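PDB 6JIL: cycloserine biosynthesis protein DcsG from Streptomyces lavendulae, which catalyses the magnesium- and ATP-dependent ring closure of O-ureido-D-serine to the antibiotic D-cycloserine, as a member of the ATP-grasp family. Local coordinates for residues P21-C26 with I31-C36. Numbering follows the deposited sequence.
Sequences PLLEAC and ITAEVC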
ATOM      1  N   PRO A  21      10.744  11.038 -12.585  1.00 15.49           N
ATOM      2  CA  PRO A  21      10.764  10.152 -13.751  1.00 16.92           C
ATOM      3  C   PRO A  21       9.382   9.958 -14.397  1.00 18.15           C
ATOM      4  O   PRO A  21       9.279   9.794 -15.614  1.00 19.28           O
ATOM      5  CB  PRO A  21      11.337   8.851 -13.185  1.00 14.41           C
ATOM      6  CG  PRO A  21      10.914   8.888 -11.752  1.00 13.60           C
ATOM      7  CD  PRO A  21      11.154  10.312 -11.367  1.00 15.19           C
ATOM      8  N   LEU A  22       8.326   9.981 -13.587  1.00 16.74           N
ATOM      9  CA  LEU A  22       6.973   9.807 -14.114  1.00 16.81           C
ATOM     10  C   LEU A  22       6.592  10.969 -15.021  1.00 16.82           C
ATOM     11  O   LEU A  22       5.948  10.771 -16.054  1.00 18.53           O
ATOM     12  CB  LEU A  22       5.951   9.675 -12.973  1.00 15.00           C
ATOM     13  CG  LEU A  22       4.462   9.642 -13.372  1.00 17.40           C
ATOM     14  CD1 LEU A  22       4.227   8.591 -14.463  1.00 17.73           C
ATOM     15  CD2 LEU A  22       3.599   9.343 -12.142  1.00 13.73           C
ATOM     16  N   LEU A  23       6.995  12.178 -14.643  1.00 16.16           N
ATOM     17  CA  LEU A  23       6.697  13.357 -15.444  1.00 15.59           C
ATOM     18  C   LEU A  23       7.403  13.294 -16.803  1.00 18.08           C
ATOM     19  O   LEU A  23       6.831  13.671 -17.825  1.00 18.04           O
ATOM     20  CB  LEU A  23       7.113  14.626 -14.700  1.00 15.71           C
ATOM     21  CG  LEU A  23       6.256  15.047 -13.500  1.00 15.52           C
ATOM     22  CD1 LEU A  23       6.867  16.283 -12.844  1.00 14.58           C
ATOM     23  CD2 LEU A  23       4.838  15.349 -13.963  1.00 16.36           C
ATOM     24  N   GLU A  24       8.644  12.820 -16.821  1.00 19.01           N
ATOM     25  CA  GLU A  24       9.367  12.717 -18.079  1.00 20.72           C
ATOM     26  C   GLU A  24       8.699  11.690 -18.989  1.00 21.76           C
ATOM     27  O   GLU A  24       8.541  11.920 -20.191  1.00 21.98           O
ATOM     28  CB  GLU A  24      10.826  12.336 -17.833  1.00 21.88           C
ATOM     29  CG  GLU A  24      11.649  13.479 -17.273  1.00 28.41           C
ATOM     30  CD  GLU A  24      11.356  14.808 -17.973  1.00 31.65           C
ATOM     31  OE1 GLU A  24      10.543  15.602 -17.442  1.00 28.96           O
ATOM     32  OE2 GLU A  24      11.930  15.046 -19.062  1.00 33.39           O
ATOM     33  N   ALA A  25       8.296  10.565 -18.403  1.00 21.84           N
ATOM     34  CA  ALA A  25       7.626   9.502 -19.146  1.00 20.27           C
ATOM     35  C   ALA A  25       6.314  10.033 -19.719  1.00 19.32           C
ATOM     36  O   ALA A  25       5.952   9.723 -20.856  1.00 17.29           O
ATOM     37  CB  ALA A  25       7.355   8.314 -18.228  1.00 18.39           C
ATOM     38  N   CYS A  26       5.601  10.827 -18.925  1.00 19.84           N
ATOM     39  CA  CYS A  26       4.339  11.401 -19.382  1.00 23.00           C
ATOM     40  C   CYS A  26       4.606  12.266 -20.592  1.00 24.09           C
ATOM     41  O   CYS A  26       3.840  12.264 -21.554  1.00 24.66           O
ATOM     42  CB  CYS A  26       3.688  12.242 -18.284  1.00 20.58           C
ATOM     43  SG  CYS A  26       2.813  11.240 -17.079  1.00 25.40           S
ATOM     44  N   ILE A  31       1.320  13.083 -22.805  1.00 27.70           N
ATOM     45  CA  ILE A  31       0.318  13.581 -21.874  1.00 28.59           C
ATOM     46  C   ILE A  31       0.814  14.720 -20.990  1.00 28.63           C
ATOM     47  O   ILE A  31       1.922  14.681 -20.453  1.00 29.01           O
ATOM     48  CB  ILE A  31      -0.290  12.432 -21.026  1.00 29.41           C
ATOM     49  CG1 ILE A  31       0.800  11.586 -20.385  1.00 31.84           C
ATOM     50  CG2 ILE A  31      -1.135  11.535 -21.917  1.00 29.67           C
ATOM     51  CD1 ILE A  31       0.265  10.285 -19.795  1.00 29.98           C
ATOM     52  N   THR A  32      -0.012  15.757 -20.885  1.00 27.07           N
ATOM     53  CA  THR A  32       0.306  16.931 -20.090  1.00 26.25           C
ATOM     54  C   THR A  32      -0.140  16.653 -18.672  1.00 26.38           C
ATOM     55  O   THR A  32      -1.331  16.484 -18.410  1.00 26.17           O
ATOM     56  CB  THR A  32      -0.453  18.168 -20.594  1.00 26.85           C
ATOM     57  OG1 THR A  32      -0.429  18.198 -22.024  1.00 27.27           O
ATOM     58  CG2 THR A  32       0.189  19.439 -20.063  1.00 29.53           C
ATOM     59  N   ALA A  33       0.814  16.597 -17.753  1.00 26.33           N
ATOM     60  CA  ALA A  33       0.485  16.324 -16.363  1.00 26.93           C
ATOM     61  C   ALA A  33       0.782  17.512 -15.464  1.00 26.54           C
ATOM     62  O   ALA A  33       1.720  18.265 -15.707  1.00 28.15           O
ATOM     63  CB  ALA A  33       1.258  15.104 -15.879  1.00 26.01           C
ATOM     64  N   GLU A  34      -0.044  17.688 -14.440  1.00 26.27           N
ATOM     65  CA  GLU A  34       0.155  18.752 -13.464  1.00 26.00           C
ATOM     66  C   GLU A  34       0.173  18.098 -12.086  1.00 24.00           C
ATOM     67  O   GLU A  34      -0.657  17.237 -11.784  1.00 23.94           O
ATOM     68  CB  GLU A  34      -0.971  19.794 -13.525  1.00 29.55           C
ATOM     69  CG  GLU A  34      -0.948  20.680 -14.763  1.00 36.27           C
ATOM     70  CD  GLU A  34      -2.053  21.731 -14.762  1.00 39.45           C
ATOM     71  OE1 GLU A  34      -2.251  22.384 -15.812  1.00 41.19           O
ATOM     72  OE2 GLU A  34      -2.718  21.910 -13.717  1.00 38.97           O
ATOM     73  N   VAL A  35       1.141  18.486 -11.267  1.00 21.80           N
ATOM     74  CA  VAL A  35       1.257  17.955  -9.917  1.00 19.34           C
ATOM     75  C   VAL A  35       0.320  18.794  -9.051  1.00 18.96           C
ATOM     76  O   VAL A  35       0.438  20.018  -9.015  1.00 19.34           O
ATOM     77  CB  VAL A  35       2.710  18.076  -9.403  1.00 16.46           C
ATOM     78  CG1 VAL A  35       2.850  17.385  -8.063  1.00 17.79           C
ATOM     79  CG2 VAL A  35       3.664  17.472 -10.415  1.00 14.31           C
ATOM     80  N   CYS A  36      -0.607  18.140  -8.360  1.00 19.74           N
ATOM     81  CA  CYS A  36      -1.577  18.843  -7.523  1.00 19.82           C
ATOM     82  C   CYS A  36      -1.632  18.366  -6.078  1.00 19.36           C
ATOM     83  O   CYS A  36      -1.623  17.166  -5.812  1.00 19.49           O
ATOM     84  CB  CYS A  36      -2.978  18.702  -8.122  1.00 19.32           C
ATOM     85  SG  CYS A  36      -3.119  19.229  -9.821  1.00 25.99           S
TER
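Cys26 and Ile31 join helix and returning chain where the two lie closest, and from there the helix 21-26 and the strand 33-36 run nearly antiparallel, at 154°, with their axes 9.6 Å apart. The backbone link is one bent hydrogen bond from Ile31 N to Cys26 O, 2.9 Å long with 137° at the hydrogen. The same carbonyl oxygen is touched by Ile31 CG1. This methylene also packs on Cys26 CB at 3.6 Å, while Ile31 CD1 reaches the sulfur, 3.8 Å from Cys26 SG. Ile31 makes this clasp with CG1 set between its own backbone N and carbonyl carbon (chi1 51°), which turns the ethyl arm back onto the cysteine. Further along, the methyl of Ala33 points at the helix and meets two side chains there: Cys26 SG lies 4.3 Å from Ala33 CB, and Leu23 CD2 meets the same methyl at 4.1 Å. The other branch of Leu23, CD1, extends to Val35 CG2 at 4.2 Å, the two side chains crossing at about a right angle. Leu23 thus spans two alternate residues on one side of the strand. The contact closes the second half of a beta-alpha-beta unit, in which helix 19-28 connects strand 4-8 to strand 33-37, an outermost strand of the parallel sheet. Leu6 of strand 4-8 touches both Leu23 and Ala33, and helix 285-296 packs against Leu22 and Ala25.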